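Local coordinates for RagB/SusD domain protein (Flavobacterium johnsoniae, PDB 5J5U) that binds chitin and, as a SusD homologue, probably helps to capture chitin chains at the outer membrane for uptake by a polysaccharide utilisation system, at residues M107-A112 and N186-R191; Q113-T116 and D121-Y124; T116-D121 and N414-Y419. One frame throughout, in Å; residues are numbered along the deposited sequence.

In the fold
Helix 98-119 takes part in all three contacts: interaction 1 pins its middle to helix 178-195, interaction 2 backs its last turns with the loop that follows, and interaction 3 ties its C-terminal end to helix 415-425, far along the chain. The centre of interaction 2 lies about 12 Å from that of interaction 1 and about 9 Å from that of interaction 3; interactions 1 and 3 lie about 13 Å apart. Gln113 is the polar joint between them: its OE1 is 3.1 Å from Arg191 NH1, and its NE2 is 2.8 Å from Glu417 OE2. All three contacts are buried parts of the helical scaffold, and none includes a bound sugar.

Interaction 1: residues M107-A112 and N186-R191; sequences MKVMVA and NTMRLR
In the helical scaffold of this SusD-like protein, whose family belongs to the tetratricopeptide clan, Met188 of helix 178-195 reaches over to Met110 and Val109 of helix 98-119. The nearest CA atoms, of Met110 and Met188, are 7.8 Å apart, and the long, flexible, apolar chain of Met188 suits its place by filling the space between the backbones. Met188 starts toward the other helix with CG anti to its own carbonyl carbon (chi1 -80°), then bends at both chi2 and chi3, which curls its sulfur and terminal methyl against the partner. Met110 is met at its root: its CG lies 4.0 Å from Met188 SD and 3.8 Å from Met188 CE, and the two chains cross at about a right angle. The same methyl brushes Val109, whose CG1 is 4.4 Å from Met188 CE. An alanine in place of Met188 would remove the whole thioether arm and would probably leave a gap beside Met110 CG and Val109 CG1. Arg189 turns to another helix, in a salt bridge with Asp155 of helix 143-160; Arg191 bridges to Glu339 through NE, while its NH1 bonds Gln113 of helix 98-119. At the far end of the arm, Met188 CE also packs against the amide of Gln113, one turn beyond Val109, where it comes within 3.3 Å of Gln113 OE1.

Interaction 2: residues Q113-T116 and D121-Y124; sequences QRLT and DVPY
The chain leaves the last turns of helix 98-119 and comes back alongside them in an extended conformation, bringing Val122 CA to 6.0 Å from Thr116 CA, and the two segments meet through apolar groups without a backbone hydrogen bond between them. Val122 carries the contact from the loop side. Its CA-CB bond points at the helix, and with chi1 at -62° its two methyls straddle the direction of its backbone N. Both reach the helix, CG2 at the side chains of Leu115 and Thr116, CG1 at the Leu115 carbonyl. CG2 fits between these two consecutive residues, 4.3 Å from Leu115 CD2 and 4.2 Å from Thr116 CB. The other methyl, Val122 CG1, lies against the helix backbone, 4.3 Å from Leu115 O. A compact beta-branched side chain suits this place, since it presents two methyls close to the main chain and loses little freedom in an extended segment.

On the helix, Leu115 extends with CG anti to the backbone N (chi1 -165°) and offers a branch, CD2, to the valine. Thr116 takes part with its carbon skeleton, while its hydroxyl has Gly120 O and Gln143 NE2 as partners. Asp121 heads away from the helix and pairs with Arg468. Further along, Tyr124 swings back beside the previous turn, where Tyr124 CE1 is 3.5 Å from Ala112 CB.

Two helices close in on the Val122 core: Tyr77 of helix 66-90 touches both Leu115 and Val122, while Ile146 of helix 143-160 touches Thr116 and Val122. The turn is thus wedged between helices 66-90 and 143-160, and backbone bonds from Val122 to Asp141 fasten the loop to the segment leading into the second of them.

Interaction 3: residues T116-D121 and N414-Y419; sequences TDIYGD and NSIEAY
Apolar contact between the end of helix 98-119 and the first turns of helix 415-425 rests on Ile118, which meets Tyr419 and Ile416. Tyr419 holds CG anti to its backbone N (chi1 174°), sending the ring toward Ile118, whose CD1 arrives in the ring plane at the edge, 3.8 Å from both CD2 and CE2 of Tyr419. The two side chains cross at about a right angle. Nearer its root, Ile118 CG1 lies 4.2 Å from Ile416 CG2. Ile118 CG2 sits 3.6 Å above the centre of the Tyr119 ring, so both branches of the isoleucine are used, CG1 with CD1 across the contact and CG2 on the ring of its own helix.

Polar contact runs through a water that donates to Asp117 OD2 and to Glu417 OE2, at 2.9 Å from each. The two acids, with Asp117 OD2 and Glu417 OE1 4.7 Å apart, would be expected to repel, but Arg195 NH1 forms salt bridges to both and Gln113 NE2 bonds both, which probably offsets the repulsion.

At the end of the helix, Thr116 OG1 donates to Gly120 O at 2.7 Å, at 136° to the C=O and from 36° above the carbonyl plane, beside the backbone bond from Gly120 N to Thr116 O. Gly120 has positive phi, and a CB there would collide with the carbonyl O of Tyr119.

Around this junction, Leu72 of helix 66-90 packs on Ile118, and Thr37 and Ser42 of helix 31-45 pack on Ile416. The loop before helix 452-457 completes the setting: Leu448 touches Ile118 and bonds its backbone, while Pro445 O accepts a bond from Tyr419 OH.

Interaction 1: residues M107-A112 and N186-R191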
# COMPACT_ATOMS: atom_id res chain seq x y z
N MET A 107 -2.51 10.53 -11.97
CA MET A 107 -2.62 9.10 -12.16
C MET A 107 -1.23 8.53 -12.38
O MET A 107 -0.86 7.52 -11.76
CB MET A 107 -3.53 8.74 -13.34
CG MET A 107 -5.01 8.88 -13.06
SD MET A 107 -5.64 7.77 -11.80
CE MET A 107 -5.39 6.16 -12.52
N LYS A 108 -0.44 9.20 -13.22
CA LYS A 108 0.81 8.61 -13.67
C LYS A 108 1.75 8.43 -12.48
O LYS A 108 2.51 7.46 -12.43
CB LYS A 108 1.47 9.43 -14.77
CG LYS A 108 2.90 8.97 -15.08
CD LYS A 108 3.22 9.03 -16.56
CE LYS A 108 3.82 10.35 -16.96
NZ LYS A 108 4.88 10.82 -16.03
N VAL A 109 1.63 9.32 -11.49
CA VAL A 109 2.48 9.19 -10.32
C VAL A 109 2.04 7.94 -9.53
O VAL A 109 2.86 7.11 -9.18
CB VAL A 109 2.47 10.47 -9.44
CG1 VAL A 109 3.27 10.25 -8.16
CG2 VAL A 109 3.03 11.66 -10.23
N MET A 110 0.74 7.80 -9.32
CA MET A 110 0.22 6.67 -8.57
C MET A 110 0.58 5.33 -9.23
O MET A 110 1.01 4.39 -8.55
CB MET A 110 -1.30 6.78 -8.43
CG MET A 110 -1.74 7.93 -7.53
SD MET A 110 -3.53 8.18 -7.52
CE MET A 110 -4.05 6.84 -6.45
N VAL A 111 0.44 5.27 -10.55
CA VAL A 111 0.87 4.10 -11.29
C VAL A 111 2.37 3.81 -11.05
O VAL A 111 2.72 2.68 -10.71
CB VAL A 111 0.61 4.26 -12.84
CG1 VAL A 111 1.33 3.19 -13.67
CG2 VAL A 111 -0.91 4.31 -13.19
N ALA A 112 3.23 4.82 -11.16
CA ALA A 112 4.69 4.56 -11.21
C ALA A 112 5.32 4.42 -9.83
O ALA A 112 6.34 3.74 -9.65
CB ALA A 112 5.38 5.68 -11.99
N ASN A 186 -2.11 16.29 -3.24
CA ASN A 186 -1.33 16.70 -2.07
C ASN A 186 -1.05 15.57 -1.05
O ASN A 186 -0.02 15.57 -0.37
CB ASN A 186 -2.02 17.86 -1.36
CG ASN A 186 -1.97 19.14 -2.16
OD1 ASN A 186 -0.95 19.45 -2.79
ND2 ASN A 186 -3.07 19.87 -2.18
N THR A 187 -2.00 14.64 -0.92
CA THR A 187 -1.83 13.52 -0.01
C THR A 187 -0.76 12.57 -0.56
O THR A 187 0.13 12.14 0.19
CB THR A 187 -3.16 12.79 0.22
OG1 THR A 187 -4.16 13.74 0.61
CG2 THR A 187 -3.03 11.74 1.32
N MET A 188 -0.82 12.29 -1.86
CA MET A 188 0.25 11.54 -2.52
C MET A 188 1.60 12.23 -2.31
O MET A 188 2.61 11.57 -2.02
CB MET A 188 -0.03 11.38 -4.02
CG MET A 188 -1.03 10.25 -4.35
SD MET A 188 -0.40 8.63 -3.82
CE MET A 188 1.00 8.41 -4.92
N ARG A 189 1.60 13.56 -2.45
CA ARG A 189 2.83 14.34 -2.26
C ARG A 189 3.41 14.13 -0.87
O ARG A 189 4.62 13.93 -0.72
CB ARG A 189 2.56 15.82 -2.50
CG ARG A 189 3.76 16.73 -2.30
CD ARG A 189 3.47 18.05 -2.98
NE ARG A 189 4.58 18.99 -2.94
CZ ARG A 189 4.57 20.17 -3.54
NH1 ARG A 189 3.49 20.54 -4.22
NH2 ARG A 189 5.62 20.97 -3.48
N LEU A 190 2.54 14.14 0.13
CA LEU A 190 2.96 13.89 1.51
C LEU A 190 3.49 12.45 1.74
O LEU A 190 4.41 12.22 2.53
CB LEU A 190 1.79 14.18 2.47
CG LEU A 190 2.01 14.00 3.96
CD1 LEU A 190 3.07 14.93 4.48
CD2 LEU A 190 0.69 14.21 4.70
N ARG A 191 2.84 11.48 1.10
CA ARG A 191 3.27 10.09 1.17
C ARG A 191 4.71 9.97 0.62
O ARG A 191 5.58 9.32 1.21
CB ARG A 191 2.30 9.19 0.40
CG ARG A 191 2.80 7.77 0.19
CD ARG A 191 1.98 7.01 -0.84
NE ARG A 191 0.73 6.52 -0.28
CZ ARG A 191 -0.09 5.69 -0.91
NH1 ARG A 191 0.23 5.27 -2.13
NH2 ARG A 191 -1.20 5.28 -0.31

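Interaction 2: residues Q113-T116 and D121-Y124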
# COMPACT_ATOMS: atom_id res chain seq x y z
N GLN A 113 4.72 5.11 -8.85
CA GLN A 113 5.19 5.09 -7.47
C GLN A 113 5.30 3.67 -6.89
O GLN A 113 6.28 3.34 -6.22
CB GLN A 113 4.26 5.96 -6.60
CG GLN A 113 4.52 5.85 -5.12
CD GLN A 113 3.45 5.03 -4.41
OE1 GLN A 113 2.26 5.36 -4.47
NE2 GLN A 113 3.89 3.95 -3.72
N ARG A 114 4.28 2.85 -7.09
CA ARG A 114 4.36 1.47 -6.63
C ARG A 114 5.59 0.81 -7.31
O ARG A 114 6.44 0.19 -6.63
CB ARG A 114 3.05 0.72 -6.92
CG ARG A 114 1.81 1.28 -6.14
CD ARG A 114 0.49 1.05 -6.86
NE ARG A 114 0.66 1.10 -8.31
CZ ARG A 114 -0.05 0.42 -9.20
NH1 ARG A 114 -1.04 -0.36 -8.81
NH2 ARG A 114 0.24 0.53 -10.49
N LEU A 115 5.71 1.04 -8.62
CA LEU A 115 6.75 0.41 -9.43
C LEU A 115 8.16 0.66 -8.88
O LEU A 115 8.87 -0.30 -8.53
CB LEU A 115 6.64 0.89 -10.88
CG LEU A 115 7.41 0.09 -11.94
CD1 LEU A 115 6.97 -1.36 -11.96
CD2 LEU A 115 7.16 0.70 -13.30
N THR A 116 8.54 1.93 -8.75
CA THR A 116 9.90 2.26 -8.31
C THR A 116 10.04 1.76 -6.86
O THR A 116 11.06 1.13 -6.50
CB THR A 116 10.21 3.79 -8.46
OG1 THR A 116 11.54 4.08 -8.02
CG2 THR A 116 9.17 4.70 -7.74
N ASP A 121 15.40 1.71 -9.27
CA ASP A 121 15.57 2.42 -10.53
C ASP A 121 14.80 1.68 -11.61
O ASP A 121 14.94 0.47 -11.75
CB ASP A 121 17.04 2.54 -10.94
CG ASP A 121 17.88 3.40 -9.99
OD1 ASP A 121 17.34 4.05 -9.06
OD2 ASP A 121 19.11 3.43 -10.17
N VAL A 122 13.95 2.38 -12.35
CA VAL A 122 13.11 1.73 -13.36
C VAL A 122 12.94 2.64 -14.58
O VAL A 122 13.03 3.86 -14.45
CB VAL A 122 11.69 1.37 -12.82
CG1 VAL A 122 11.75 0.38 -11.67
CG2 VAL A 122 10.95 2.62 -12.43
N PRO A 123 12.67 2.05 -15.75
CA PRO A 123 12.27 2.91 -16.88
C PRO A 123 11.02 3.75 -16.54
O PRO A 123 9.99 3.25 -16.03
CB PRO A 123 11.97 1.91 -18.01
CG PRO A 123 12.81 0.71 -17.67
CD PRO A 123 12.90 0.65 -16.15
N TYR A 124 11.13 5.05 -16.76
CA TYR A 124 10.00 5.92 -16.50
C TYR A 124 9.94 7.00 -17.60
O TYR A 124 9.11 6.92 -18.51
CB TYR A 124 10.11 6.52 -15.10
CG TYR A 124 8.96 7.40 -14.69
CD1 TYR A 124 7.65 6.99 -14.89
CD2 TYR A 124 9.19 8.62 -14.06
CE1 TYR A 124 6.58 7.80 -14.51
CE2 TYR A 124 8.13 9.44 -13.67
CZ TYR A 124 6.83 9.02 -13.90
OH TYR A 124 5.76 9.81 -13.51

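Interaction 3: residues T116-D121 and N414-Y419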
# COMPACT_ATOMS: atom_id res chain seq x y z
N THR A 116 8.54 1.93 -8.75
CA THR A 116 9.90 2.26 -8.31
C THR A 116 10.04 1.76 -6.86
O THR A 116 11.06 1.13 -6.50
CB THR A 116 10.21 3.79 -8.46
OG1 THR A 116 11.54 4.08 -8.02
CG2 THR A 116 9.17 4.70 -7.74
N ASP A 117 8.98 1.90 -6.07
CA ASP A 117 9.09 1.54 -4.66
C ASP A 117 9.39 0.04 -4.52
O ASP A 117 10.05 -0.39 -3.56
CB ASP A 117 7.83 1.91 -3.92
CG ASP A 117 7.81 3.38 -3.52
OD1 ASP A 117 8.83 4.07 -3.76
OD2 ASP A 117 6.77 3.82 -2.95
N ILE A 118 8.93 -0.75 -5.49
CA ILE A 118 9.19 -2.18 -5.43
C ILE A 118 10.54 -2.53 -6.12
O ILE A 118 11.28 -3.40 -5.63
CB ILE A 118 8.02 -2.98 -6.01
CG1 ILE A 118 6.88 -3.05 -4.99
CG2 ILE A 118 8.43 -4.41 -6.35
CD1 ILE A 118 7.20 -3.96 -3.80
N TYR A 119 10.90 -1.87 -7.23
CA TYR A 119 12.08 -2.36 -7.97
C TYR A 119 13.28 -1.42 -7.92
O TYR A 119 14.38 -1.80 -8.31
CB TYR A 119 11.73 -2.63 -9.44
CG TYR A 119 10.65 -3.68 -9.62
CD1 TYR A 119 10.95 -5.03 -9.59
CD2 TYR A 119 9.32 -3.30 -9.84
CE1 TYR A 119 9.96 -5.99 -9.77
CE2 TYR A 119 8.31 -4.26 -10.01
CZ TYR A 119 8.66 -5.62 -9.98
OH TYR A 119 7.69 -6.60 -10.15
N GLY A 120 13.05 -0.19 -7.48
CA GLY A 120 14.11 0.80 -7.42
C GLY A 120 14.21 1.66 -8.66
O GLY A 120 13.21 2.28 -9.06
N ASP A 121 15.40 1.71 -9.27
CA ASP A 121 15.57 2.42 -10.53
C ASP A 121 14.80 1.68 -11.61
O ASP A 121 14.94 0.47 -11.75
CB ASP A 121 17.04 2.54 -10.94
CG ASP A 121 17.88 3.40 -9.99
OD1 ASP A 121 17.34 4.05 -9.06
OD2 ASP A 121 19.11 3.43 -10.17
N ASN A 414 -3.60 -2.98 1.37
CA ASN A 414 -2.69 -2.24 0.49
C ASN A 414 -1.26 -2.50 0.96
O ASN A 414 -0.57 -1.60 1.44
CB ASN A 414 -2.97 -0.73 0.47
CG ASN A 414 -2.35 -0.05 -0.74
OD1 ASN A 414 -1.52 -0.63 -1.44
ND2 ASN A 414 -2.72 1.20 -0.96
N SER A 415 -0.85 -3.76 0.86
CA SER A 415 0.36 -4.22 1.51
C SER A 415 1.64 -3.67 0.89
O SER A 415 2.67 -3.66 1.55
CB SER A 415 0.42 -5.75 1.51
OG SER A 415 -0.60 -6.28 2.32
N ILE A 416 1.57 -3.22 -0.36
CA ILE A 416 2.73 -2.61 -1.00
C ILE A 416 3.19 -1.39 -0.17
O ILE A 416 4.39 -1.24 0.10
CB ILE A 416 2.43 -2.20 -2.44
CG1 ILE A 416 2.26 -3.43 -3.32
CG2 ILE A 416 3.55 -1.31 -3.03
CD1 ILE A 416 1.90 -3.09 -4.77
N GLU A 417 2.24 -0.56 0.26
CA GLU A 417 2.55 0.64 1.05
C GLU A 417 3.07 0.32 2.45
O GLU A 417 3.99 0.94 2.93
CB GLU A 417 1.33 1.56 1.17
CG GLU A 417 0.93 2.17 -0.15
CD GLU A 417 2.12 2.70 -0.91
OE1 GLU A 417 2.87 3.52 -0.33
OE2 GLU A 417 2.31 2.30 -2.08
N ALA A 418 2.47 -0.66 3.09
CA ALA A 418 2.94 -1.11 4.38
C ALA A 418 4.36 -1.66 4.27
O ALA A 418 5.17 -1.43 5.14
CB ALA A 418 2.03 -2.16 4.94
N TYR A 419 4.63 -2.44 3.23
CA TYR A 419 5.97 -3.01 2.96
C TYR A 419 6.99 -1.89 2.79
O TYR A 419 8.08 -1.97 3.33
CB TYR A 419 5.94 -3.91 1.72
CG TYR A 419 7.28 -4.47 1.24
CD1 TYR A 419 8.19 -5.08 2.13
CD2 TYR A 419 7.62 -4.42 -0.10
CE1 TYR A 419 9.41 -5.60 1.68
CE2 TYR A 419 8.84 -4.94 -0.57
CZ TYR A 419 9.74 -5.51 0.32
OH TYR A 419 10.94 -6.01 -0.20
O HOH W 1 5.12 1.62 -2.13